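Local coordinates for protein rhamnonate dehydratase (PDB 3FXG) that probably dehydrates rhamnonate in a magnesium-dependent reaction, as expected of an enzyme of the enolase superfamily, at residues A[115-120]-A[277-282]; A[94-99]-A[121-126]; A[44-49]-A[57-62]. All coordinates share one frame; numbering follows the deposited sequence.

The three contacts illustrate how packing within an enolase-superfamily subunit goes together with assembly. Interaction 1 joins the N-terminal capping domain to the barrel, interaction 2 packs within the capping domain, and interaction 3 lies within the loop before strand 66-73. Along the chain interaction 3 comes first and is closed before the others begin, whereas the segments of interactions 1 and 2 alternate. Those two have centres about 10 Å apart and meet directly through a salt bridge from K126 to E277; they draw on the consecutive helices 86-101 and 109-119. Interaction 3 has its centre about 27 Å from the centre of each. All three touch the second subunit.

Interaction 1. Residues A[115-120]-A[277-282]; sequences QMYRAS and EYSRYG
The hydroxyl of S279 is gripped by several groups at once, and one of them carries the contact to Y117. S279 OG donates to Y278 O of its own backbone at 2.7 Å, approaching well to the side of that carbonyl (C=O...donor angle 107°), and takes a weak bond from Y281 N at the first turn of helix 279-287. A water donates to S279 OG at 2.7 Å and also to Y117 OH at 3.0 Å, so a single molecule links the two hydroxyls, which are themselves 3.6 Å apart. Y117 presents its phenol end, CG standing anti to the backbone N (chi1 -174°) so that the ring reaches out from helix 109-119. S279 CB approaches the Y117 ring obliquely, 3.8 Å from Y117 CE1, while Y117 CE2 and Y281 CE2 are a loose 4.4 Å apart. A second water makes another bridge: it accepts from R118 NH1, lying in the guanidinium plane at 2.9 Å, and donates to Y281 OH. R280 folds back over its neighbour, its CG above the centre of one face of the Y281 ring. Stronger partners of the tyrosine hydroxyls lie on other chains, D254 of the second subunit for Y117 and D319 of the third subunit for Y281, so this junction, bridged by two waters beside direct packing, also belongs to the assembly. Such a seam is a worked case of domains joined by direct packing plus bridging waters. Helix 109-119 of the N-terminal domain, backed by helices 86-101 and 128-148, here faces the start of helix 279-287, which follows barrel strand 270-273 and the metal ligand E275.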
loop_
_atom_site.group_PDB
_atom_site.type_symbol
_atom_site.label_atom_id
_atom_site.label_comp_id
_atom_site.label_asym_id
_atom_site.label_seq_id
_atom_site.Cartn_x
_atom_site.Cartn_y
_atom_site.Cartn_z
ATOM N N GLN A 115 8.820 -31.416 16.434
ATOM C CA GLN A 115 9.714 -32.416 15.866
ATOM C C GLN A 115 9.070 -33.136 14.685
ATOM O O GLN A 115 9.666 -33.243 13.617
ATOM C CB GLN A 115 10.139 -33.428 16.936
ATOM C CG GLN A 115 10.983 -32.810 18.050
ATOM C CD GLN A 115 11.518 -33.840 19.019
ATOM O OE1 GLN A 115 10.830 -34.803 19.359
ATOM N NE2 GLN A 115 12.748 -33.634 19.487
HETATM N N MSE A 116 7.849 -33.624 14.867
HETATM C CA MSE A 116 7.176 -34.327 13.787
HETATM C C MSE A 116 6.926 -33.414 12.592
HETATM O O MSE A 116 7.096 -33.823 11.443
HETATM C CB MSE A 116 5.846 -34.916 14.276
HETATM C CG MSE A 116 5.997 -36.014 15.324
HETATM SE SE MSE A 116 4.310 -36.895 15.698
HETATM C CE MSE A 116 3.572 -35.619 16.952
ATOM N N TYR A 117 6.534 -32.172 12.858
ATOM C CA TYR A 117 6.254 -31.236 11.772
ATOM C C TYR A 117 7.511 -30.811 11.017
ATOM O O TYR A 117 7.558 -30.870 9.789
ATOM C CB TYR A 117 5.548 -29.983 12.305
ATOM C CG TYR A 117 5.109 -29.047 11.200
ATOM C CD1 TYR A 117 3.893 -29.234 10.541
ATOM C CD2 TYR A 117 5.935 -28.004 10.774
ATOM C CE1 TYR A 117 3.510 -28.403 9.479
ATOM C CE2 TYR A 117 5.566 -27.174 9.715
ATOM C CZ TYR A 117 4.352 -27.377 9.073
ATOM O OH TYR A 117 3.981 -26.554 8.031
ATOM N N ARG A 118 8.533 -30.378 11.745
ATOM C CA ARG A 118 9.750 -29.927 11.090
ATOM C C ARG A 118 10.548 -31.057 10.446
ATOM O O ARG A 118 11.214 -30.847 9.437
ATOM C CB ARG A 118 10.611 -29.122 12.078
ATOM C CG ARG A 118 9.968 -27.778 12.452
ATOM C CD ARG A 118 10.812 -26.958 13.423
ATOM N NE ARG A 118 12.048 -26.431 12.837
ATOM C CZ ARG A 118 12.114 -25.413 11.980
ATOM N NH1 ARG A 118 11.013 -24.789 11.580
ATOM N NH2 ARG A 118 13.295 -24.989 11.547
ATOM N N ALA A 119 10.465 -32.258 11.010
ATOM C CA ALA A 119 11.184 -33.397 10.447
ATOM C C ALA A 119 10.516 -33.925 9.175
ATOM O O ALA A 119 11.147 -34.620 8.384
ATOM C CB ALA A 119 11.291 -34.513 11.477
ATOM N N SER A 120 9.241 -33.600 8.978
ATOM C CA SER A 120 8.527 -34.060 7.791
ATOM C C SER A 120 8.248 -32.938 6.796
ATOM O O SER A 120 7.515 -33.131 5.824
ATOM C CB SER A 120 7.204 -34.726 8.186
ATOM O OG SER A 120 6.361 -33.825 8.883
ATOM N N GLU A 277 -6.881 -26.382 5.045
ATOM C CA GLU A 277 -5.673 -25.592 5.276
ATOM C C GLU A 277 -4.958 -26.261 6.460
ATOM O O GLU A 277 -5.600 -26.922 7.275
ATOM C CB GLU A 277 -6.033 -24.139 5.596
ATOM C CG GLU A 277 -4.837 -23.202 5.680
ATOM C CD GLU A 277 -3.857 -23.399 4.531
ATOM O OE1 GLU A 277 -3.048 -24.352 4.591
ATOM O OE2 GLU A 277 -3.905 -22.609 3.565
ATOM N N TYR A 278 -3.641 -26.087 6.559
ATOM C CA TYR A 278 -2.862 -26.745 7.613
ATOM C C TYR A 278 -1.793 -25.878 8.275
ATOM O O TYR A 278 -1.251 -24.967 7.652
ATOM C CB TYR A 278 -2.167 -27.980 7.028
ATOM C CG TYR A 278 -3.030 -28.797 6.090
ATOM C CD1 TYR A 278 -3.627 -29.983 6.511
ATOM C CD2 TYR A 278 -3.271 -28.365 4.784
ATOM C CE1 TYR A 278 -4.445 -30.721 5.652
ATOM C CE2 TYR A 278 -4.087 -29.091 3.922
ATOM C CZ TYR A 278 -4.671 -30.266 4.362
ATOM O OH TYR A 278 -5.479 -30.977 3.506
ATOM N N SER A 279 -1.485 -26.211 9.532
ATOM C CA SER A 279 -0.470 -25.542 10.357
ATOM C C SER A 279 -0.768 -24.093 10.710
ATOM O O SER A 279 -1.601 -23.439 10.080
ATOM C CB SER A 279 0.913 -25.613 9.694
ATOM O OG SER A 279 1.130 -24.508 8.830
ATOM N N ARG A 280 -0.069 -23.588 11.724
ATOM C CA ARG A 280 -0.265 -22.210 12.154
ATOM C C ARG A 280 0.177 -21.260 11.048
ATOM O O ARG A 280 -0.336 -20.149 10.927
ATOM C CB ARG A 280 0.509 -21.929 13.452
ATOM C CG ARG A 280 2.021 -22.199 13.423
ATOM C CD ARG A 280 2.618 -21.914 14.811
ATOM N NE ARG A 280 4.063 -22.125 14.910
ATOM C CZ ARG A 280 4.640 -23.244 15.344
ATOM N NH1 ARG A 280 3.899 -24.281 15.720
ATOM N NH2 ARG A 280 5.964 -23.316 15.430
ATOM N N TYR A 281 1.114 -21.720 10.226
ATOM C CA TYR A 281 1.629 -20.918 9.120
ATOM C C TYR A 281 0.597 -20.821 8.007
ATOM O O TYR A 281 0.516 -19.811 7.305
ATOM C CB TYR A 281 2.910 -21.551 8.589
ATOM C CG TYR A 281 3.962 -21.680 9.659
ATOM C CD1 TYR A 281 4.608 -20.552 10.161
ATOM C CD2 TYR A 281 4.284 -22.923 10.199
ATOM C CE1 TYR A 281 5.555 -20.658 11.177
ATOM C CE2 TYR A 281 5.227 -23.040 11.216
ATOM C CZ TYR A 281 5.858 -21.902 11.698
ATOM O OH TYR A 281 6.793 -22.006 12.699
ATOM N N GLY A 282 -0.191 -21.879 7.845
ATOM C CA GLY A 282 -1.213 -21.869 6.821
ATOM C C GLY A 282 -2.368 -20.978 7.232
ATOM O O GLY A 282 -2.878 -20.194 6.433
HETATM O O HOH W 1 1.845 -25.395 6.338
HETATM O O HOH W 2 8.164 -24.606 11.776
#

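Interaction 2. Residues A[94-99]-A[121-126]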
loop_
_atom_site.group_PDB
_atom_site.type_symbol
_atom_site.label_atom_id
_atom_site.label_comp_id
_atom_site.label_asym_id
_atom_site.label_seq_id
_atom_site.Cartn_x
_atom_site.Cartn_y
_atom_site.Cartn_z
ATOM N N HIS A 94 4.649 -45.403 11.758
ATOM C CA HIS A 94 5.750 -46.250 12.203
ATOM C C HIS A 94 7.093 -45.999 11.539
ATOM O O HIS A 94 8.125 -46.029 12.202
ATOM C CB HIS A 94 5.356 -47.718 12.033
ATOM C CG HIS A 94 4.146 -48.103 12.825
ATOM N ND1 HIS A 94 4.163 -48.226 14.198
ATOM C CD2 HIS A 94 2.867 -48.332 12.444
ATOM C CE1 HIS A 94 2.947 -48.513 14.629
ATOM N NE2 HIS A 94 2.142 -48.582 13.584
ATOM N N GLN A 95 7.094 -45.747 10.237
ATOM C CA GLN A 95 8.354 -45.513 9.543
ATOM C C GLN A 95 9.007 -44.175 9.883
ATOM O O GLN A 95 10.232 -44.076 9.954
ATOM C CB GLN A 95 8.151 -45.620 8.030
ATOM C CG GLN A 95 7.856 -47.031 7.539
ATOM C CD GLN A 95 8.980 -48.004 7.850
ATOM O OE1 GLN A 95 8.868 -48.835 8.751
ATOM N NE2 GLN A 95 10.076 -47.894 7.111
ATOM N N HIS A 96 8.202 -43.144 10.114
ATOM C CA HIS A 96 8.780 -41.843 10.415
ATOM C C HIS A 96 8.587 -41.300 11.829
ATOM O O HIS A 96 9.556 -41.003 12.527
ATOM C CB HIS A 96 8.259 -40.802 9.414
ATOM C CG HIS A 96 9.071 -39.543 9.369
ATOM N ND1 HIS A 96 8.718 -38.457 8.597
ATOM C CD2 HIS A 96 10.230 -39.206 9.984
ATOM C CE1 HIS A 96 9.624 -37.506 8.738
ATOM N NE2 HIS A 96 10.552 -37.934 9.574
ATOM N N PHE A 97 7.339 -41.190 12.263
ATOM C CA PHE A 97 7.053 -40.589 13.558
ATOM C C PHE A 97 7.298 -41.374 14.842
ATOM O O PHE A 97 7.555 -40.771 15.884
ATOM C CB PHE A 97 5.624 -40.038 13.524
ATOM C CG PHE A 97 5.378 -39.113 12.366
ATOM C CD1 PHE A 97 6.146 -37.958 12.212
ATOM C CD2 PHE A 97 4.426 -39.418 11.398
ATOM C CE1 PHE A 97 5.970 -37.125 11.106
ATOM C CE2 PHE A 97 4.243 -38.593 10.289
ATOM C CZ PHE A 97 5.019 -37.445 10.142
ATOM N N GLU A 98 7.250 -42.701 14.786
ATOM C CA GLU A 98 7.459 -43.489 16.000
ATOM C C GLU A 98 8.759 -43.141 16.727
ATOM O O GLU A 98 8.803 -43.131 17.958
ATOM C CB GLU A 98 7.433 -44.988 15.683
ATOM C CG GLU A 98 7.421 -45.865 16.929
ATOM C CD GLU A 98 7.183 -47.336 16.625
ATOM O OE1 GLU A 98 6.539 -47.649 15.600
ATOM O OE2 GLU A 98 7.625 -48.183 17.427
ATOM N N ARG A 99 9.806 -42.836 15.967
ATOM C CA ARG A 99 11.109 -42.507 16.545
ATOM C C ARG A 99 11.095 -41.329 17.521
ATOM O O ARG A 99 11.923 -41.263 18.427
ATOM C CB ARG A 99 12.121 -42.218 15.429
ATOM C CG ARG A 99 11.931 -40.876 14.723
ATOM C CD ARG A 99 12.868 -40.759 13.521
ATOM N NE ARG A 99 12.468 -41.659 12.438
ATOM C CZ ARG A 99 13.249 -41.998 11.416
ATOM N NH1 ARG A 99 14.483 -41.517 11.330
ATOM N NH2 ARG A 99 12.796 -42.819 10.478
HETATM N N MSE A 121 8.828 -31.766 7.031
HETATM C CA MSE A 121 8.604 -30.645 6.129
HETATM C C MSE A 121 9.060 -30.908 4.703
HETATM O O MSE A 121 8.481 -30.367 3.762
HETATM C CB MSE A 121 9.300 -29.379 6.634
HETATM C CG MSE A 121 8.642 -28.728 7.829
HETATM SE SE MSE A 121 8.987 -26.819 7.858
HETATM C CE MSE A 121 10.880 -26.844 7.471
ATOM N N PHE A 122 10.086 -31.738 4.528
ATOM C CA PHE A 122 10.583 -31.998 3.184
ATOM C C PHE A 122 9.566 -32.702 2.292
ATOM O O PHE A 122 9.712 -32.711 1.072
ATOM C CB PHE A 122 11.921 -32.760 3.227
ATOM C CG PHE A 122 11.815 -34.192 3.674
ATOM C CD1 PHE A 122 11.854 -35.227 2.742
ATOM C CD2 PHE A 122 11.723 -34.510 5.026
ATOM C CE1 PHE A 122 11.808 -36.559 3.152
ATOM C CE2 PHE A 122 11.676 -35.839 5.449
ATOM C CZ PHE A 122 11.720 -36.866 4.512
ATOM N N TYR A 123 8.520 -33.265 2.889
ATOM C CA TYR A 123 7.483 -33.924 2.094
ATOM C C TYR A 123 6.097 -33.633 2.658
ATOM O O TYR A 123 5.108 -34.221 2.225
ATOM C CB TYR A 123 7.726 -35.441 2.035
ATOM C CG TYR A 123 7.449 -36.200 3.321
ATOM C CD1 TYR A 123 6.186 -36.734 3.584
ATOM C CD2 TYR A 123 8.452 -36.386 4.270
ATOM C CE1 TYR A 123 5.933 -37.438 4.765
ATOM C CE2 TYR A 123 8.211 -37.087 5.454
ATOM C CZ TYR A 123 6.950 -37.608 5.694
ATOM O OH TYR A 123 6.705 -38.285 6.870
ATOM N N GLY A 124 6.022 -32.699 3.602
ATOM C CA GLY A 124 4.743 -32.393 4.215
ATOM C C GLY A 124 4.261 -30.958 4.192
ATOM O O GLY A 124 3.973 -30.409 3.126
ATOM N N ARG A 125 4.173 -30.368 5.384
ATOM C CA ARG A 125 3.699 -29.001 5.603
ATOM C C ARG A 125 2.186 -28.930 5.447
ATOM O O ARG A 125 1.508 -28.208 6.182
ATOM C CB ARG A 125 4.382 -28.011 4.656
ATOM C CG ARG A 125 5.870 -27.864 4.929
ATOM C CD ARG A 125 6.464 -26.631 4.257
ATOM N NE ARG A 125 6.289 -26.625 2.806
ATOM C CZ ARG A 125 5.505 -25.775 2.151
ATOM N NH1 ARG A 125 4.813 -24.861 2.819
ATOM N NH2 ARG A 125 5.436 -25.817 0.823
ATOM N N LYS A 126 1.652 -29.684 4.494
ATOM C CA LYS A 126 0.214 -29.708 4.287
ATOM C C LYS A 126 -0.223 -31.099 3.842
ATOM O O LYS A 126 0.605 -31.922 3.453
ATOM C CB LYS A 126 -0.189 -28.666 3.236
ATOM C CG LYS A 126 0.193 -27.232 3.631
ATOM C CD LYS A 126 -0.416 -26.197 2.711
ATOM C CE LYS A 126 0.152 -24.804 2.987
ATOM N NZ LYS A 126 -0.114 -24.306 4.370
#
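In the N-terminal capping domain of this enolase-superfamily fold, H96 of helix 86-101 meets Y123 of the loop joining helices 109-119 and 128-148. The two side chains approach from opposite directions and share one short hydrogen bond, 2.7 Å from H96 ND1 to Y123 OH. At 171° it is almost straight, and the hydroxyl lies in the plane of the imidazole, at its edge. The nitrogen in turn lies near the plane of the phenol, so the rings meet rim to rim, their planes inclined at 36° and neither covering the other. H96 reaches out because its CG is anti to the backbone N (chi1 -163°). The imidazole is held at both nitrogens: H96 NE2 bonds to the carbonyl oxygen of W59 of the second subunit, which should restrict flipping of the ring. On the same helix, F97 CD1 lies loosely above one face of the imidazole, offset toward the rim, and F97 CZ is 3.8 Å from Y123 OH. From the loop, F122 adds apolar cover, its CE2 4.2 Å from H96 CE1. The two loop aromatics also pack on each other: Y123 turns an edge to the face of F122, with Y123 CD2 3.3 Å above the F122 ring plane and offset toward its rim.

Interaction 3. Residues A[44-49]-A[57-62]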
loop_
_atom_site.group_PDB
_atom_site.type_symbol
_atom_site.label_atom_id
_atom_site.label_comp_id
_atom_site.label_asym_id
_atom_site.label_seq_id
_atom_site.Cartn_x
_atom_site.Cartn_y
_atom_site.Cartn_z
ATOM N N THR A 44 -17.973 -29.947 -6.710
ATOM C CA THR A 44 -16.633 -30.244 -6.205
ATOM C C THR A 44 -15.582 -29.811 -7.232
ATOM O O THR A 44 -15.923 -29.414 -8.349
ATOM C CB THR A 44 -16.447 -31.759 -5.948
ATOM O OG1 THR A 44 -16.206 -32.427 -7.192
ATOM C CG2 THR A 44 -17.692 -32.358 -5.295
ATOM N N PRO A 45 -14.289 -29.873 -6.862
ATOM C CA PRO A 45 -13.209 -29.486 -7.776
ATOM C C PRO A 45 -13.162 -30.372 -9.023
ATOM O O PRO A 45 -12.601 -29.984 -10.047
ATOM C CB PRO A 45 -11.952 -29.652 -6.921
ATOM C CG PRO A 45 -12.444 -29.342 -5.542
ATOM C CD PRO A 45 -13.761 -30.093 -5.502
ATOM N N ALA A 46 -13.751 -31.562 -8.928
ATOM C CA ALA A 46 -13.764 -32.502 -10.047
ATOM C C ALA A 46 -15.062 -32.471 -10.852
ATOM O O ALA A 46 -15.201 -33.193 -11.837
ATOM C CB ALA A 46 -13.509 -33.918 -9.535
ATOM N N SER A 47 -16.009 -31.635 -10.439
ATOM C CA SER A 47 -17.289 -31.540 -11.137
ATOM C C SER A 47 -17.148 -31.034 -12.567
ATOM O O SER A 47 -18.103 -31.071 -13.343
ATOM C CB SER A 47 -18.249 -30.636 -10.359
ATOM O OG SER A 47 -18.595 -31.227 -9.119
ATOM N N LYS A 48 -15.952 -30.563 -12.908
ATOM C CA LYS A 48 -15.666 -30.055 -14.246
ATOM C C LYS A 48 -15.783 -31.174 -15.285
ATOM O O LYS A 48 -16.013 -30.915 -16.467
ATOM C CB LYS A 48 -14.245 -29.477 -14.293
ATOM C CG LYS A 48 -13.941 -28.449 -13.205
ATOM C CD LYS A 48 -12.461 -28.064 -13.182
ATOM C CE LYS A 48 -12.014 -27.393 -14.473
ATOM N NZ LYS A 48 -12.658 -26.064 -14.687
ATOM N N TRP A 49 -15.638 -32.417 -14.836
ATOM C CA TRP A 49 -15.693 -33.566 -15.734
ATOM C C TRP A 49 -16.902 -34.473 -15.490
ATOM O O TRP A 49 -17.129 -34.949 -14.378
ATOM C CB TRP A 49 -14.383 -34.346 -15.600
ATOM C CG TRP A 49 -13.187 -33.447 -15.764
ATOM C CD1 TRP A 49 -12.793 -32.810 -16.907
ATOM C CD2 TRP A 49 -12.273 -33.030 -14.738
ATOM N NE1 TRP A 49 -11.695 -32.020 -16.657
ATOM C CE2 TRP A 49 -11.355 -32.137 -15.334
ATOM C CE3 TRP A 49 -12.144 -33.323 -13.371
ATOM C CZ2 TRP A 49 -10.316 -31.531 -14.612
ATOM C CZ3 TRP A 49 -11.108 -32.718 -12.650
ATOM C CH2 TRP A 49 -10.210 -31.832 -13.276
ATOM N N THR A 57 -17.271 -40.363 -4.843
ATOM C CA THR A 57 -16.376 -41.508 -4.732
ATOM C C THR A 57 -15.745 -41.801 -6.094
ATOM O O THR A 57 -14.653 -42.367 -6.171
ATOM C CB THR A 57 -17.113 -42.780 -4.236
ATOM O OG1 THR A 57 -18.218 -43.070 -5.100
ATOM C CG2 THR A 57 -17.617 -42.580 -2.810
ATOM N N SER A 58 -16.425 -41.398 -7.165
ATOM C CA SER A 58 -15.917 -41.630 -8.514
ATOM C C SER A 58 -14.502 -41.076 -8.668
ATOM O O SER A 58 -13.628 -41.748 -9.227
ATOM C CB SER A 58 -16.842 -40.994 -9.557
ATOM O OG SER A 58 -16.846 -39.580 -9.458
ATOM N N TRP A 59 -14.271 -39.864 -8.167
ATOM C CA TRP A 59 -12.943 -39.269 -8.263
ATOM C C TRP A 59 -12.040 -39.587 -7.072
ATOM O O TRP A 59 -10.889 -39.150 -7.025
ATOM C CB TRP A 59 -13.018 -37.747 -8.495
ATOM C CG TRP A 59 -13.900 -36.971 -7.564
ATOM C CD1 TRP A 59 -15.203 -36.616 -7.774
ATOM C CD2 TRP A 59 -13.528 -36.404 -6.301
ATOM N NE1 TRP A 59 -15.662 -35.856 -6.725
ATOM C CE2 TRP A 59 -14.657 -35.711 -5.805
ATOM C CE3 TRP A 59 -12.352 -36.412 -5.540
ATOM C CZ2 TRP A 59 -14.645 -35.033 -4.581
ATOM C CZ3 TRP A 59 -12.339 -35.732 -4.317
ATOM C CH2 TRP A 59 -13.480 -35.054 -3.853
ATOM N N GLY A 60 -12.566 -40.337 -6.106
ATOM C CA GLY A 60 -11.757 -40.755 -4.970
ATOM C C GLY A 60 -11.848 -40.093 -3.608
ATOM O O GLY A 60 -10.916 -40.219 -2.817
ATOM N N ILE A 61 -12.948 -39.417 -3.298
ATOM C CA ILE A 61 -13.052 -38.765 -1.995
ATOM C C ILE A 61 -12.911 -39.762 -0.836
ATOM O O ILE A 61 -12.573 -39.385 0.287
ATOM C CB ILE A 61 -14.396 -38.013 -1.851
ATOM C CG1 ILE A 61 -14.300 -36.993 -0.713
ATOM C CG2 ILE A 61 -15.526 -39.009 -1.570
ATOM C CD1 ILE A 61 -15.488 -36.045 -0.632
ATOM N N ASN A 62 -13.147 -41.037 -1.123
ATOM C CA ASN A 62 -13.080 -42.085 -0.106
ATOM C C ASN A 62 -11.867 -43.000 -0.274
ATOM O O ASN A 62 -11.801 -44.071 0.332
ATOM C CB ASN A 62 -14.353 -42.930 -0.182
ATOM C CG ASN A 62 -14.475 -43.672 -1.503
ATOM O OD1 ASN A 62 -14.002 -43.198 -2.542
ATOM N ND2 ASN A 62 -15.116 -44.835 -1.474
HETATM O O HOH W 3 -18.105 -34.671 -7.816
#
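W59 lays one face of its indole against the methyl group of A46. The A46 CB stands 3.8 Å from the centroid of the five-membered ring of W59 and only 18° off its normal, a CH-pi contact; A46 CB is 3.6 Å from W59 CD1, the nearest ring atom. The opposite face is met from within the tryptophan's own segment by the backbone N of I61, toward the rim of the six-membered ring, so the two neighbours lie on opposite faces but over different rings. W59 gains this position with CG lying between its backbone N and carbonyl carbon (chi1 50°), at the third position of the type I turn from T57 to G60. T44 crosses the indole obliquely: its CB is 4.0 Å from W59 CZ2, while a water joins the polar groups, accepting from W59 NE1 at 2.9 Å and lying 3.0 Å from T44 OG1. That same hydroxyl oxygen accepts from A46 N at 3.1 Å, forming an ST turn, and S47 OG takes the N-H of T44, so side-chain bonds add to the backbone bond of the type I turn from T44 to S47. Both segments lean on the second subunit, where A119 packs on W59. The chemistry implies a divided role for the buried indole: its pi face is met by a methyl, while its N-H is satisfied by solvent held at the threonine.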